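Local structure of endonuclease NucS (5GKE) at residues Lys207-Ser219 with Leu225-Pro237. The protein cuts mismatch-containing double-stranded DNA as a mismatch restriction endonuclease, probably with the help of bound magnesium. The protein carries 1 engineered substitution. Residues are numbered along the deposited sequence; the frame is centred on the assembly and turned at random.
With nucleotides of chain D.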
loop_
_atom_site.group_PDB
_atom_site.type_symbol
_atom_site.label_atom_id
_atom_site.label_comp_id
_atom_site.label_asym_id
_atom_site.label_seq_id
_atom_site.Cartn_x
_atom_site.Cartn_y
_atom_site.Cartn_z
ATOM N N LYS A 207 13.915 -27.484 22.153
ATOM C CA LYS A 207 12.545 -28.005 22.168
ATOM C C LYS A 207 11.539 -27.172 21.355
ATOM O O LYS A 207 10.332 -27.268 21.579
ATOM C CB LYS A 207 12.047 -28.141 23.611
ATOM C CG LYS A 207 12.721 -29.278 24.384
ATOM C CD LYS A 207 12.311 -30.654 23.847
ATOM C CE LYS A 207 11.857 -31.600 24.958
ATOM N NZ LYS A 207 10.720 -32.487 24.558
ATOM N N VAL A 208 12.039 -26.280 20.503
ATOM C CA VAL A 208 11.178 -25.447 19.670
ATOM C C VAL A 208 11.162 -25.878 18.195
ATOM O O VAL A 208 12.207 -26.108 17.590
ATOM C CB VAL A 208 11.606 -23.986 19.767
ATOM C CG1 VAL A 208 10.649 -23.100 19.008
ATOM C CG2 VAL A 208 11.647 -23.566 21.229
ATOM N N ARG A 209 9.962 -26.012 17.639
ATOM C CA ARG A 209 9.768 -26.224 16.201
ATOM C C ARG A 209 9.154 -24.984 15.551
ATOM O O ARG A 209 8.251 -24.380 16.131
ATOM C CB ARG A 209 8.858 -27.412 15.939
ATOM C CG ARG A 209 9.437 -28.759 16.277
ATOM C CD ARG A 209 8.329 -29.793 16.298
ATOM N NE ARG A 209 7.710 -29.966 14.986
ATOM C CZ ARG A 209 6.488 -30.448 14.797
ATOM N NH1 ARG A 209 5.748 -30.766 15.845
ATOM N NH2 ARG A 209 5.994 -30.589 13.567
ATOM N N GLY A 210 9.701 -24.545 14.416
ATOM C CA GLY A 210 9.027 -23.569 13.574
ATOM C C GLY A 210 8.279 -24.178 12.406
ATOM O O GLY A 210 8.787 -25.071 11.723
ATOM N N ILE A 211 7.115 -23.632 12.089
ATOM C CA ILE A 211 6.378 -24.133 10.941
ATOM C C ILE A 211 5.835 -22.978 10.126
ATOM O O ILE A 211 5.115 -22.124 10.644
ATOM C CB ILE A 211 5.207 -25.040 11.340
ATOM C CG1 ILE A 211 5.671 -26.174 12.249
ATOM C CG2 ILE A 211 4.528 -25.596 10.095
ATOM C CD1 ILE A 211 4.600 -27.227 12.471
ATOM N N LEU A 212 6.198 -22.948 8.851
ATOM C CA LEU A 212 5.641 -21.973 7.937
ATOM C C LEU A 212 4.373 -22.561 7.348
ATOM O O LEU A 212 4.359 -23.687 6.860
ATOM C CB LEU A 212 6.634 -21.602 6.834
ATOM C CG LEU A 212 6.155 -20.582 5.795
ATOM C CD1 LEU A 212 5.563 -19.348 6.435
ATOM C CD2 LEU A 212 7.314 -20.185 4.947
ATOM N N VAL A 213 3.293 -21.810 7.431
ATOM C CA VAL A 213 2.016 -22.315 6.980
ATOM C C VAL A 213 1.506 -21.357 5.908
ATOM O O VAL A 213 1.170 -20.208 6.186
ATOM C CB VAL A 213 1.021 -22.444 8.171
ATOM C CG1 VAL A 213 -0.317 -22.987 7.717
ATOM C CG2 VAL A 213 1.611 -23.330 9.251
ATOM N N ALA A 214 1.473 -21.830 4.673
ATOM C CA ALA A 214 1.069 -20.999 3.554
ATOM C C ALA A 214 0.578 -21.898 2.424
ATOM O O ALA A 214 0.676 -23.115 2.520
ATOM C CB ALA A 214 2.240 -20.133 3.103
ATOM N N PRO A 215 0.024 -21.313 1.360
ATOM C CA PRO A 215 -0.338 -22.175 0.223
ATOM C C PRO A 215 0.865 -22.674 -0.599
ATOM O O PRO A 215 0.724 -23.657 -1.315
ATOM C CB PRO A 215 -1.257 -21.279 -0.619
ATOM C CG PRO A 215 -1.075 -19.892 -0.103
ATOM C CD PRO A 215 -0.663 -20.011 1.318
ATOM N N SER A 216 2.017 -22.017 -0.477
ATOM C CA SER A 216 3.222 -22.362 -1.238
ATOM C C SER A 216 4.378 -21.442 -0.834
ATOM O O SER A 216 4.175 -20.492 -0.079
ATOM C CB SER A 216 2.980 -22.247 -2.747
ATOM O OG SER A 216 2.684 -20.907 -3.104
ATOM N N LEU A 217 5.571 -21.721 -1.365
ATOM C CA LEU A 217 6.794 -20.952 -1.091
ATOM C C LEU A 217 7.518 -20.486 -2.342
ATOM O O LEU A 217 7.479 -21.160 -3.370
ATOM C CB LEU A 217 7.791 -21.795 -0.307
ATOM C CG LEU A 217 7.241 -22.605 0.835
ATOM C CD1 LEU A 217 8.366 -23.391 1.469
ATOM C CD2 LEU A 217 6.665 -21.596 1.784
ATOM N N THR A 218 8.226 -19.368 -2.246
ATOM C CA THR A 218 9.162 -19.009 -3.300
ATOM C C THR A 218 10.401 -19.879 -3.195
ATOM O O THR A 218 10.642 -20.509 -2.158
ATOM C CB THR A 218 9.576 -17.546 -3.239
ATOM O OG1 THR A 218 10.295 -17.299 -2.020
ATOM C CG2 THR A 218 8.352 -16.663 -3.305
ATOM N N SER A 219 11.172 -19.929 -4.276
ATOM C CA SER A 219 12.424 -20.671 -4.288
ATOM C C SER A 219 13.305 -20.354 -3.073
ATOM O O SER A 219 13.774 -21.255 -2.368
ATOM C CB SER A 219 13.190 -20.364 -5.571
ATOM O OG SER A 219 13.247 -18.960 -5.781
ATOM N N LEU A 225 14.249 -21.977 4.390
ATOM C CA LEU A 225 13.500 -22.781 5.330
ATOM C C LEU A 225 14.284 -24.035 5.648
ATOM O O LEU A 225 14.591 -24.316 6.802
ATOM C CB LEU A 225 12.133 -23.150 4.749
ATOM C CG LEU A 225 11.126 -23.679 5.758
ATOM C CD1 LEU A 225 10.611 -22.538 6.610
ATOM C CD2 LEU A 225 9.980 -24.399 5.061
ATOM N N GLU A 226 14.612 -24.775 4.596
ATOM C CA GLU A 226 15.292 -26.050 4.717
ATOM C C GLU A 226 16.650 -25.914 5.375
ATOM O O GLU A 226 16.994 -26.684 6.265
ATOM C CB GLU A 226 15.437 -26.687 3.345
ATOM C CG GLU A 226 14.117 -27.145 2.773
ATOM C CD GLU A 226 14.233 -27.605 1.334
ATOM O OE1 GLU A 226 15.263 -27.297 0.692
ATOM O OE2 GLU A 226 13.294 -28.277 0.849
ATOM N N LYS A 227 17.413 -24.919 4.944
ATOM C CA LYS A 227 18.720 -24.671 5.521
ATOM C C LYS A 227 18.616 -24.542 7.033
ATOM O O LYS A 227 19.443 -25.048 7.760
ATOM C CB LYS A 227 19.346 -23.408 4.910
ATOM C CG LYS A 227 20.478 -22.773 5.741
ATOM C CD LYS A 227 21.130 -21.596 4.997
ATOM C CE LYS A 227 22.063 -20.780 5.899
ATOM N NZ LYS A 227 21.350 -20.005 6.974
ATOM N N GLU A 228 17.576 -23.886 7.513
ATOM C CA GLU A 228 17.511 -23.582 8.933
ATOM C C GLU A 228 16.812 -24.664 9.736
ATOM O O GLU A 228 16.595 -24.508 10.931
ATOM C CB GLU A 228 16.824 -22.243 9.143
ATOM C CG GLU A 228 17.768 -21.089 8.934
ATOM C CD GLU A 228 18.927 -21.144 9.892
ATOM O OE1 GLU A 228 20.042 -20.745 9.491
ATOM O OE2 GLU A 228 18.715 -21.570 11.053
ATOM N N GLY A 229 16.466 -25.761 9.072
ATOM C CA GLY A 229 15.733 -26.839 9.708
ATOM C C GLY A 229 14.342 -26.431 10.166
ATOM O O GLY A 229 13.926 -26.760 11.269
ATOM N N LEU A 230 13.617 -25.719 9.310
ATOM C CA LEU A 230 12.276 -25.258 9.644
ATOM C C LEU A 230 11.286 -26.000 8.758
ATOM O O LEU A 230 11.669 -26.524 7.716
ATOM C CB LEU A 230 12.163 -23.741 9.476
ATOM C CG LEU A 230 12.909 -22.923 10.534
ATOM C CD1 LEU A 230 12.834 -21.446 10.248
ATOM C CD2 LEU A 230 12.324 -23.197 11.887
ATOM N N GLU A 231 10.035 -26.113 9.195
ATOM C CA GLU A 231 9.078 -26.935 8.463
ATOM C C GLU A 231 8.067 -26.125 7.655
ATOM O O GLU A 231 8.002 -24.906 7.763
ATOM C CB GLU A 231 8.341 -27.844 9.437
ATOM C CG GLU A 231 9.248 -28.754 10.233
ATOM C CD GLU A 231 8.535 -29.378 11.420
ATOM O OE1 GLU A 231 8.989 -29.153 12.566
ATOM O OE2 GLU A 231 7.522 -30.087 11.203
ATOM N N PHE A 232 7.248 -26.836 6.887
ATOM C CA PHE A 232 6.236 -26.237 6.038
ATOM C C PHE A 232 4.988 -27.102 6.010
ATOM O O PHE A 232 5.070 -28.317 5.879
ATOM C CB PHE A 232 6.768 -26.039 4.613
ATOM C CG PHE A 232 5.709 -25.634 3.606
ATOM C CD1 PHE A 232 5.409 -24.299 3.392
ATOM C CD2 PHE A 232 5.028 -26.592 2.861
ATOM C CE1 PHE A 232 4.439 -23.928 2.466
ATOM C CE2 PHE A 232 4.060 -26.227 1.938
ATOM C CZ PHE A 232 3.766 -24.895 1.741
ATOM N N ARG A 233 3.834 -26.464 6.143
ATOM C CA ARG A 233 2.551 -27.127 5.949
ATOM C C ARG A 233 1.734 -26.304 4.958
ATOM O O ARG A 233 1.522 -25.112 5.167
ATOM C CB ARG A 233 1.791 -27.288 7.270
ATOM C CG ARG A 233 0.629 -28.314 7.198
ATOM C CD ARG A 233 1.167 -29.743 7.362
ATOM N NE ARG A 233 2.430 -29.746 8.110
ATOM C CZ ARG A 233 3.178 -30.822 8.351
ATOM N NH1 ARG A 233 2.803 -32.017 7.894
ATOM N NH2 ARG A 233 4.313 -30.694 9.043
ATOM N N LYS A 234 1.310 -26.937 3.869
ATOM C CA LYS A 234 0.477 -26.280 2.872
ATOM C C LYS A 234 -0.916 -26.029 3.425
ATOM O O LYS A 234 -1.584 -26.951 3.884
ATOM C CB LYS A 234 0.391 -27.126 1.600
ATOM C CG LYS A 234 -0.575 -26.604 0.528
ATOM C CD LYS A 234 -0.216 -27.143 -0.872
ATOM C CE LYS A 234 1.262 -26.868 -1.210
ATOM N NZ LYS A 234 1.701 -27.331 -2.558
ATOM N N LEU A 235 -1.336 -24.770 3.426
ATOM C CA LEU A 235 -2.700 -24.426 3.804
ATOM C C LEU A 235 -3.191 -23.198 3.027
ATOM O O LEU A 235 -2.491 -22.191 2.949
ATOM C CB LEU A 235 -2.776 -24.172 5.307
ATOM C CG LEU A 235 -4.174 -24.115 5.905
ATOM C CD1 LEU A 235 -4.800 -25.487 5.866
ATOM C CD2 LEU A 235 -4.110 -23.585 7.323
ATOM N N GLU A 236 -4.392 -23.279 2.467
ATOM C CA GLU A 236 -4.988 -22.142 1.769
ATOM C C GLU A 236 -5.890 -21.357 2.709
ATOM O O GLU A 236 -6.559 -21.947 3.557
ATOM C CB GLU A 236 -5.766 -22.613 0.543
ATOM C CG GLU A 236 -4.956 -23.510 -0.373
ATOM C CD GLU A 236 -5.124 -23.154 -1.839
ATOM O OE1 GLU A 236 -5.748 -23.949 -2.580
ATOM O OE2 GLU A 236 -4.626 -22.082 -2.249
ATOM N N PRO A 237 -5.892 -20.021 2.592
ATOM C CA PRO A 237 -6.835 -19.253 3.413
ATOM C C PRO A 237 -8.267 -19.653 3.064
ATOM O O PRO A 237 -8.605 -19.755 1.888
ATOM C CB PRO A 237 -6.542 -17.793 3.036
ATOM C CG PRO A 237 -5.869 -17.863 1.713
ATOM C CD PRO A 237 -5.104 -19.161 1.694
ATOM P P DA D 3 8.795 -17.651 -7.167
ATOM O OP1 DA D 3 9.346 -18.894 -6.591
ATOM O OP2 DA D 3 7.549 -17.059 -6.629
ATOM O "O5'" DA D 3 9.948 -16.568 -7.084
ATOM C "C5'" DA D 3 11.272 -16.963 -7.288
ATOM C "C4'" DA D 3 12.211 -15.803 -7.041
ATOM O "O4'" DA D 3 11.784 -14.662 -7.827
ATOM C "C3'" DA D 3 12.271 -15.313 -5.591
ATOM O "O3'" DA D 3 13.613 -14.965 -5.281
ATOM C "C2'" DA D 3 11.359 -14.078 -5.616
ATOM C "C1'" DA D 3 11.702 -13.527 -6.990
ATOM N N9 DA D 3 10.718 -12.607 -7.562
ATOM C C8 DA D 3 9.388 -12.841 -7.789
ATOM N N7 DA D 3 8.760 -11.832 -8.352
ATOM C C5 DA D 3 9.750 -10.875 -8.513
ATOM C C6 DA D 3 9.736 -9.572 -9.059
ATOM N N6 DA D 3 8.639 -8.991 -9.551
ATOM N N1 DA D 3 10.899 -8.884 -9.070
ATOM C C2 DA D 3 12.001 -9.469 -8.572
ATOM N N3 DA D 3 12.137 -10.686 -8.041
ATOM C C4 DA D 3 10.963 -11.341 -8.039
#
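Glu231 OE2 accepts NH2 of Arg209 at 2.9 Å while its OE1 takes NE of the same guanidinium, a side-on, two-nitrogen salt bridge. Both oxygens use their syn lone pairs, and the two flat groups lie 15° from coplanar. Arg209 reaches there by a chain bent at chi3 (64°); its NH1 pairs with Glu147 and Asp170. Arg233 NH2 adds a long 3.9 Å ion pair to Glu231 OE2, closing a network on the sheet face that also carries Ile211 and Val213. A leucine in place of Arg209 would probably leave the Glu231 carboxylate without its two-pronged partner and Glu147 and Asp170 without their shared cation.

Between parallel strands 208-214 and 231-234, backbone bonds alternate: Glu231 N to Gly210 O, Leu212 N to Glu231 O, Arg233 N to Leu212 O, then a weak Ala214 N to Arg233 O; past the strand, Leu235 N reaches Ala214 O (2.8 Å). Phe232 has CG anti to its backbone N (chi1 170°), and its ring meets Leu217, whose CD2 lies 3.3 Å from Phe232 CE1. Leu217 CD1 also touches Leu225 CD2 at 4.1 Å, packing helix 219-227 against the loop that leaves strand 208-214. At that helix's start, Thr218 is the N-cap and Ser219 N donates to phosphate oxygen OP1 of DA3 of chain D (3.1 Å). Strand, helix and strand form a beta-alpha-beta crossover at the sheet edge of the PD-(D/E)XK nuclease domain.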